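Local coordinates for protein collagen adhesin (Staphylococcus aureus, PDB 2F68) that binds host collagen as a bacterial surface adhesin, probably by a 'collagen hug' in which two Ig-like domains close around the triple helix, at residues A[54-57]-A[63-66]; A[167-172]-A[293-298]; A[202-205]-A[211-214]. All coordinates share one frame; numbering follows the deposited sequence.

Interaction 1 (A[54-57]-A[63-66]); sequences VAWP and KIEG
W56 and P57 pack against I64 and G66 inside the bacterial Ig domain, where the chain leaves strand 50-54 and returns on strand 62-75. W56 and I64 make most of the contact. The CG of W56 sits between its own backbone N and carbonyl carbon (chi1 49°), and this turns the indole toward the strand. I64 meets the indole from one face. Its CG2 lies 3.8 Å from the centroid of the W56 five-membered ring, 16° off the ring normal, a CH-pi contact. The opposite face carries V54 O, from the end of strand 50-54. I64 CB adds a contact of 3.6 Å to W56 CD1. Further along the strand, G66 CA comes to 3.9 Å from W56 CZ2. P57 CG touches the other branch of I64, 4.2 Å from I64 CG1. The backbones are tied by one hydrogen bond, from I64 N to P57 O, 2.9 Å long and nearly straight (170°). W56 NE1 is near I64 O, but the angle is poor and its weak bond goes to P87 O. Around the contact, W56 also touches I130 and A90, and I64 touches V112. The indole is thus held between I64 on one face and V54 O on the other. The single backbone bond links P57 to the strand at I64, and the weak NE1 bond gives the buried indole nitrogen a polar partner.

Interaction 2 (A[167-172]-A[293-298]); sequences VRWFLN and HTVHNI
V167 and W169 meet V295 through apolar contacts. V167 CG1 is 3.9 Å from V295 CB and equally near V295 CG2. This methyl of V167 lies anti to its backbone N (chi1 -177°) and is directed at V295. The two valines slide past each other in opposite directions. W169 adds the far end of its six-membered ring. W169 CH2 is 3.6 Å from V295 CG2, and the methyl approaches the ring obliquely. V167 CG1 also lies over one face of the W169 ring, so one methyl touches both the indole and V295.

The strands belong to different sheets of the collagen-binding domain. Strand 166-173 lies in the five-stranded sheet and strand 289-296 in the six-stranded one. The two segments run nearly antiparallel, at 158°, with their axes 9.0 Å apart. That is the spacing of facing sheets in a beta sandwich, and no hydrogen bond crosses between them.

H293 meets the W169 ring with polar atoms, and no hydrogen bond forms. W169 CZ3 sits at the edge of the H293 imidazole, 3.8 Å from H293 ND1. H293 O is 3.7 Å from W169 CZ3, again obliquely.

Hydrogen bonds lie within the segments or lead outward. T260 OG1 on strand 252-262 bonds to both W169 NE1 and V167 O. The W169 ring meets that of Y258, with the planes at about 35°. Beyond the end of strand 289-296, N297 OD1 accepts a bent bond from I298 N, 2.9 Å, with the donor above the carbonyl plane. N297 ND2 bonds to Q267 O.

Interaction 3 (A[202-205]-A[211-214]); sequences NINV and NYYS
Y212 lays its ring beside N204 of the neighbouring strand and N202 just before it. Its CG is anti to the backbone N (chi1 -178°), and the ring runs diagonally past I203 O until its hydroxyl reaches N202. N204 CB lies at the ring edge, in plane, 3.6 Å from Y212 CD1. The N204 amide stands steeply to the ring, with the planes 70° apart, and N204 OD1 comes to 3.5 Å from Y212 CD1. At the far end, N202 CG is 3.3 Å from Y212 OH. It lies between the N202 backbone N and carbonyl carbon, which sets the amide beside the hydroxyl. The N202 amide is less steep, at 44° to the ring. N202 ND2 is close to the hydroxyl too, but the angle is too poor for a hydrogen bond.

I203, V205 and Y213 point to the other face of the sheet. V205 turns CG2 toward Y213 and meets the ring edge in its plane, 4.0 Å from Y213 CE2. I203 and V205 also touch F222 of helix 218-225, and Y213 touches D221 and A225. This face is thus covered by the helix.

The backbones are paired most firmly at I203 and Y213. I203 N bonds to Y213 O at 2.8 Å, and Y213 N returns the bond to I203 O at the same length. V205 N bonds to N211 O at 2.9 Å, while the bond from N211 N to V205 O is weak. N204 and Y212 form the non-hydrogen-bonded pair between. This pairing is that of an antiparallel beta hairpin, with strand 211-213 at the edge of the five-stranded sheet.

Overall arrangement
From the N terminus, interaction 1 comes first. It closes a short loop between strands 50-54 and 62-75 of the Ig domain, and it is complete before the others begin. Interaction 2 opens at 167-172 and closes only at 293-298, so it spans most of the collagen-binding domain and joins its two sheets. Interaction 3 closes a short hairpin within that span. It shares the five-stranded sheet with segment 167-172, at a centre distance of about 19 Å between interactions 2 and 3. After 293-298 the chain continues into strand 300-307, which pairs with strand 104-116 of the first domain. Strand 62-75 of interaction 1 also pairs with 104-116. Nearest atoms of interactions 1 and 2 are about 7 Å apart.

Interaction 1 (A[54-57]-A[63-66])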
loop_
_atom_site.group_PDB
_atom_site.type_symbol
_atom_site.label_atom_id
_atom_site.label_comp_id
_atom_site.label_asym_id
_atom_site.label_seq_id
_atom_site.Cartn_x
_atom_site.Cartn_y
_atom_site.Cartn_z
ATOM N N VAL A 54 6.899 3.316 -18.656
ATOM C CA VAL A 54 7.869 2.850 -17.667
ATOM C C VAL A 54 7.518 1.411 -17.284
ATOM O O VAL A 54 6.470 1.155 -16.684
ATOM C CB VAL A 54 7.902 3.760 -16.408
ATOM C CG1 VAL A 54 8.938 3.263 -15.407
ATOM C CG2 VAL A 54 8.193 5.208 -16.791
ATOM N N ALA A 55 8.398 0.480 -17.645
ATOM C CA ALA A 55 8.144 -0.950 -17.463
ATOM C C ALA A 55 9.020 -1.585 -16.384
ATOM O O ALA A 55 10.146 -1.143 -16.141
ATOM C CB ALA A 55 8.313 -1.688 -18.788
ATOM N N TRP A 56 8.486 -2.626 -15.748
ATOM C CA TRP A 56 9.179 -3.367 -14.692
ATOM C C TRP A 56 8.670 -4.813 -14.616
ATOM O O TRP A 56 7.566 -5.098 -15.086
ATOM C CB TRP A 56 9.010 -2.665 -13.338
ATOM C CG TRP A 56 7.595 -2.280 -13.008
ATOM C CD1 TRP A 56 6.563 -3.122 -12.702
ATOM C CD2 TRP A 56 7.061 -0.952 -12.935
ATOM N NE1 TRP A 56 5.420 -2.403 -12.451
ATOM C CE2 TRP A 56 5.698 -1.069 -12.586
ATOM C CE3 TRP A 56 7.604 0.325 -13.133
ATOM C CZ2 TRP A 56 4.865 0.045 -12.431
ATOM C CZ3 TRP A 56 6.775 1.432 -12.980
ATOM C CH2 TRP A 56 5.420 1.284 -12.632
ATOM N N PRO A 57 9.473 -5.732 -14.031
ATOM C CA PRO A 57 9.033 -7.124 -13.877
ATOM C C PRO A 57 7.785 -7.260 -13.001
ATOM O O PRO A 57 7.722 -6.687 -11.910
ATOM C CB PRO A 57 10.236 -7.805 -13.211
ATOM C CG PRO A 57 11.017 -6.700 -12.592
ATOM C CD PRO A 57 10.836 -5.534 -13.504
ATOM N N LYS A 63 9.110 -8.983 -8.114
ATOM C CA LYS A 63 7.887 -8.318 -8.552
ATOM C C LYS A 63 7.865 -6.857 -8.110
ATOM O O LYS A 63 8.038 -6.552 -6.927
ATOM C CB LYS A 63 6.657 -9.060 -8.018
ATOM C CG LYS A 63 5.317 -8.512 -8.497
ATOM C CD LYS A 63 4.163 -9.386 -8.024
ATOM C CE LYS A 63 2.809 -8.799 -8.404
ATOM N NZ LYS A 63 2.548 -8.836 -9.871
ATOM N N ILE A 64 7.656 -5.963 -9.072
ATOM C CA ILE A 64 7.520 -4.534 -8.798
ATOM C C ILE A 64 6.065 -4.113 -9.003
ATOM O O ILE A 64 5.478 -4.369 -10.057
ATOM C CB ILE A 64 8.477 -3.676 -9.680
ATOM C CG1 ILE A 64 9.947 -4.071 -9.453
ATOM C CG2 ILE A 64 8.257 -2.176 -9.446
ATOM C CD1 ILE A 64 10.482 -3.836 -8.035
ATOM N N GLU A 65 5.492 -3.480 -7.983
ATOM C CA GLU A 65 4.097 -3.053 -8.020
ATOM C C GLU A 65 3.977 -1.541 -7.847
ATOM O O GLU A 65 4.291 -0.999 -6.784
ATOM C CB GLU A 65 3.280 -3.780 -6.945
ATOM C CG GLU A 65 3.229 -5.294 -7.103
ATOM C CD GLU A 65 2.422 -5.976 -6.013
ATOM O OE1 GLU A 65 1.207 -5.703 -5.904
ATOM O OE2 GLU A 65 3.002 -6.797 -5.270
ATOM N N GLY A 66 3.529 -0.868 -8.903
ATOM C CA GLY A 66 3.345 0.580 -8.883
ATOM C C GLY A 66 2.062 0.980 -8.185
ATOM O O GLY A 66 0.978 0.528 -8.558
#

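Interaction 2 (A[167-172]-A[293-298])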
loop_
_atom_site.group_PDB
_atom_site.type_symbol
_atom_site.label_atom_id
_atom_site.label_comp_id
_atom_site.label_asym_id
_atom_site.label_seq_id
_atom_site.Cartn_x
_atom_site.Cartn_y
_atom_site.Cartn_z
ATOM N N VAL A 167 -6.772 2.109 3.372
ATOM C CA VAL A 167 -5.654 1.674 4.205
ATOM C C VAL A 167 -6.063 0.421 4.978
ATOM O O VAL A 167 -7.012 0.447 5.766
ATOM C CB VAL A 167 -5.186 2.780 5.190
ATOM C CG1 VAL A 167 -3.969 2.316 5.982
ATOM C CG2 VAL A 167 -4.868 4.072 4.450
ATOM N N ARG A 168 -5.345 -0.673 4.735
ATOM C CA ARG A 168 -5.604 -1.944 5.409
ATOM C C ARG A 168 -5.076 -1.912 6.839
ATOM O O ARG A 168 -4.089 -1.234 7.128
ATOM C CB ARG A 168 -4.957 -3.105 4.648
ATOM C CG ARG A 168 -5.405 -3.250 3.200
ATOM C CD ARG A 168 -4.462 -4.161 2.434
ATOM N NE ARG A 168 -4.744 -5.579 2.658
ATOM C CZ ARG A 168 -3.851 -6.558 2.527
ATOM N NH1 ARG A 168 -2.596 -6.291 2.187
ATOM N NH2 ARG A 168 -4.214 -7.814 2.748
ATOM N N TRP A 169 -5.748 -2.640 7.727
ATOM C CA TRP A 169 -5.321 -2.764 9.120
ATOM C C TRP A 169 -5.480 -4.201 9.603
ATOM O O TRP A 169 -6.437 -4.883 9.235
ATOM C CB TRP A 169 -6.117 -1.816 10.021
ATOM C CG TRP A 169 -5.915 -0.361 9.711
ATOM C CD1 TRP A 169 -6.809 0.482 9.116
ATOM C CD2 TRP A 169 -4.743 0.422 9.979
ATOM N NE1 TRP A 169 -6.270 1.741 8.997
ATOM C CE2 TRP A 169 -5.003 1.733 9.519
ATOM C CE3 TRP A 169 -3.499 0.144 10.563
ATOM C CZ2 TRP A 169 -4.065 2.765 9.625
ATOM C CZ3 TRP A 169 -2.565 1.171 10.665
ATOM C CH2 TRP A 169 -2.856 2.466 10.199
ATOM N N PHE A 170 -4.540 -4.652 10.430
ATOM C CA PHE A 170 -4.534 -6.026 10.929
ATOM C C PHE A 170 -4.370 -6.084 12.446
ATOM O O PHE A 170 -3.393 -5.569 12.995
ATOM C CB PHE A 170 -3.424 -6.841 10.253
ATOM C CG PHE A 170 -3.636 -7.061 8.779
ATOM C CD1 PHE A 170 -3.117 -6.167 7.846
ATOM C CD2 PHE A 170 -4.343 -8.170 8.324
ATOM C CE1 PHE A 170 -3.308 -6.369 6.482
ATOM C CE2 PHE A 170 -4.537 -8.382 6.962
ATOM C CZ PHE A 170 -4.020 -7.479 6.039
ATOM N N LEU A 171 -5.335 -6.714 13.113
ATOM C CA LEU A 171 -5.270 -6.950 14.553
ATOM C C LEU A 171 -4.970 -8.420 14.832
ATOM O O LEU A 171 -5.876 -9.257 14.867
ATOM C CB LEU A 171 -6.571 -6.518 15.243
ATOM C CG LEU A 171 -6.691 -5.085 15.772
ATOM C CD1 LEU A 171 -6.774 -4.063 14.647
ATOM C CD2 LEU A 171 -7.902 -4.964 16.684
ATOM N N ASN A 172 -3.689 -8.721 15.024
ATOM C CA ASN A 172 -3.227 -10.092 15.225
ATOM C C ASN A 172 -3.143 -10.464 16.706
ATOM O O ASN A 172 -2.186 -10.104 17.395
ATOM C CB ASN A 172 -1.879 -10.305 14.527
ATOM C CG ASN A 172 -1.945 -10.048 13.029
ATOM O OD1 ASN A 172 -2.792 -10.601 12.326
ATOM N ND2 ASN A 172 -1.040 -9.212 12.533
ATOM N N HIS A 293 0.287 1.532 15.166
ATOM C CA HIS A 293 0.903 1.423 13.844
ATOM C C HIS A 293 0.558 2.617 12.958
ATOM O O HIS A 293 -0.559 3.139 13.009
ATOM C CB HIS A 293 0.493 0.119 13.157
ATOM C CG HIS A 293 1.380 -0.264 12.013
ATOM N ND1 HIS A 293 1.082 0.047 10.704
ATOM C CD2 HIS A 293 2.562 -0.923 11.986
ATOM C CE1 HIS A 293 2.042 -0.410 9.918
ATOM N NE2 HIS A 293 2.951 -1.003 10.670
ATOM N N THR A 294 1.526 3.036 12.146
ATOM C CA THR A 294 1.364 4.182 11.255
ATOM C C THR A 294 1.688 3.796 9.812
ATOM O O THR A 294 2.750 3.231 9.533
ATOM C CB THR A 294 2.257 5.369 11.696
ATOM O OG1 THR A 294 2.114 5.583 13.106
ATOM C CG2 THR A 294 1.876 6.643 10.953
ATOM N N VAL A 295 0.763 4.100 8.904
ATOM C CA VAL A 295 0.943 3.824 7.478
ATOM C C VAL A 295 1.143 5.132 6.713
ATOM O O VAL A 295 0.307 6.036 6.776
ATOM C CB VAL A 295 -0.252 3.027 6.886
ATOM C CG1 VAL A 295 -0.054 2.771 5.395
ATOM C CG2 VAL A 295 -0.435 1.711 7.625
ATOM N N HIS A 296 2.262 5.221 5.997
ATOM C CA HIS A 296 2.600 6.409 5.218
ATOM C C HIS A 296 1.859 6.436 3.884
ATOM O O HIS A 296 1.724 5.407 3.216
ATOM C CB HIS A 296 4.111 6.487 4.982
ATOM C CG HIS A 296 4.914 6.600 6.240
ATOM N ND1 HIS A 296 5.470 5.508 6.869
ATOM C CD2 HIS A 296 5.252 7.677 6.988
ATOM C CE1 HIS A 296 6.117 5.906 7.950
ATOM N NE2 HIS A 296 6.000 7.218 8.045
ATOM N N ASN A 297 1.382 7.620 3.509
ATOM C CA ASN A 297 0.673 7.818 2.248
ATOM C C ASN A 297 1.631 7.832 1.059
ATOM O O ASN A 297 2.795 8.217 1.194
ATOM C CB ASN A 297 -0.138 9.117 2.292
ATOM C CG ASN A 297 -1.260 9.152 1.261
ATOM O OD1 ASN A 297 -1.543 8.158 0.589
ATOM N ND2 ASN A 297 -1.906 10.305 1.138
ATOM N N ILE A 298 1.131 7.411 -0.100
ATOM C CA ILE A 298 1.945 7.307 -1.311
ATOM C C ILE A 298 2.198 8.674 -1.947
ATOM O O ILE A 298 1.269 9.459 -2.152
ATOM C CB ILE A 298 1.313 6.331 -2.348
ATOM C CG1 ILE A 298 1.119 4.928 -1.745
ATOM C CG2 ILE A 298 2.136 6.280 -3.641
ATOM C CD1 ILE A 298 2.376 4.296 -1.127
#

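Interaction 3 (A[202-205]-A[211-214])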
loop_
_atom_site.group_PDB
_atom_site.type_symbol
_atom_site.label_atom_id
_atom_site.label_comp_id
_atom_site.label_asym_id
_atom_site.label_seq_id
_atom_site.Cartn_x
_atom_site.Cartn_y
_atom_site.Cartn_z
ATOM N N ASN A 202 -14.193 -8.695 8.444
ATOM C CA ASN A 202 -13.671 -10.078 8.404
ATOM C C ASN A 202 -12.676 -10.490 9.504
ATOM O O ASN A 202 -11.729 -9.762 9.813
ATOM C CB ASN A 202 -13.194 -10.497 6.991
ATOM C CG ASN A 202 -11.815 -9.956 6.629
ATOM O OD1 ASN A 202 -11.689 -9.074 5.779
ATOM N ND2 ASN A 202 -10.774 -10.495 7.258
ATOM N N ILE A 203 -12.909 -11.667 10.084
ATOM C CA ILE A 203 -12.057 -12.210 11.145
ATOM C C ILE A 203 -11.560 -13.607 10.763
ATOM O O ILE A 203 -12.352 -14.467 10.369
ATOM C CB ILE A 203 -12.793 -12.284 12.522
ATOM C CG1 ILE A 203 -13.522 -10.975 12.851
ATOM C CG2 ILE A 203 -11.820 -12.635 13.645
ATOM C CD1 ILE A 203 -15.002 -10.979 12.498
ATOM N N ASN A 204 -10.252 -13.819 10.879
ATOM C CA ASN A 204 -9.651 -15.128 10.628
ATOM C C ASN A 204 -9.208 -15.802 11.923
ATOM O O ASN A 204 -8.341 -15.289 12.637
ATOM C CB ASN A 204 -8.474 -15.013 9.652
ATOM C CG ASN A 204 -7.973 -16.368 9.169
ATOM O OD1 ASN A 204 -8.759 -17.269 8.872
ATOM N ND2 ASN A 204 -6.655 -16.511 9.082
ATOM N N VAL A 205 -9.814 -16.948 12.221
ATOM C CA VAL A 205 -9.488 -17.712 13.423
ATOM C C VAL A 205 -8.781 -19.014 13.045
ATOM O O VAL A 205 -9.260 -19.764 12.191
ATOM C CB VAL A 205 -10.745 -18.014 14.287
ATOM C CG1 VAL A 205 -10.340 -18.547 15.656
ATOM C CG2 VAL A 205 -11.608 -16.767 14.447
ATOM N N ASN A 211 -11.937 -21.103 11.814
ATOM C CA ASN A 211 -12.960 -20.595 10.893
ATOM C C ASN A 211 -12.675 -19.172 10.412
ATOM O O ASN A 211 -12.055 -18.378 11.125
ATOM C CB ASN A 211 -14.353 -20.657 11.532
ATOM C CG ASN A 211 -15.056 -21.984 11.288
ATOM O OD1 ASN A 211 -15.526 -22.629 12.225
ATOM N ND2 ASN A 211 -15.130 -22.396 10.026
ATOM N N TYR A 212 -13.134 -18.864 9.202
ATOM C CA TYR A 212 -12.991 -17.530 8.622
ATOM C C TYR A 212 -14.361 -16.877 8.445
ATOM O O TYR A 212 -15.208 -17.378 7.703
ATOM C CB TYR A 212 -12.239 -17.601 7.287
ATOM C CG TYR A 212 -11.990 -16.260 6.623
ATOM C CD1 TYR A 212 -11.094 -15.342 7.172
ATOM C CD2 TYR A 212 -12.638 -15.920 5.436
ATOM C CE1 TYR A 212 -10.860 -14.111 6.562
ATOM C CE2 TYR A 212 -12.407 -14.694 4.817
ATOM C CZ TYR A 212 -11.520 -13.795 5.386
ATOM O OH TYR A 212 -11.290 -12.582 4.778
ATOM N N TYR A 213 -14.567 -15.761 9.141
ATOM C CA TYR A 213 -15.844 -15.049 9.119
ATOM C C TYR A 213 -15.720 -13.761 8.311
ATOM O O TYR A 213 -14.986 -12.851 8.696
ATOM C CB TYR A 213 -16.318 -14.746 10.546
ATOM C CG TYR A 213 -16.364 -15.957 11.455
ATOM C CD1 TYR A 213 -17.482 -16.788 11.484
ATOM C CD2 TYR A 213 -15.288 -16.269 12.287
ATOM C CE1 TYR A 213 -17.529 -17.904 12.316
ATOM C CE2 TYR A 213 -15.324 -17.381 13.123
ATOM C CZ TYR A 213 -16.447 -18.193 13.133
ATOM O OH TYR A 213 -16.485 -19.292 13.957
ATOM N N SER A 214 -16.439 -13.696 7.192
ATOM C CA SER A 214 -16.374 -12.547 6.288
ATOM C C SER A 214 -17.755 -12.106 5.805
ATOM O O SER A 214 -18.735 -12.845 5.931
ATOM C CB SER A 214 -15.475 -12.866 5.089
ATOM O OG SER A 214 -15.299 -11.729 4.261
#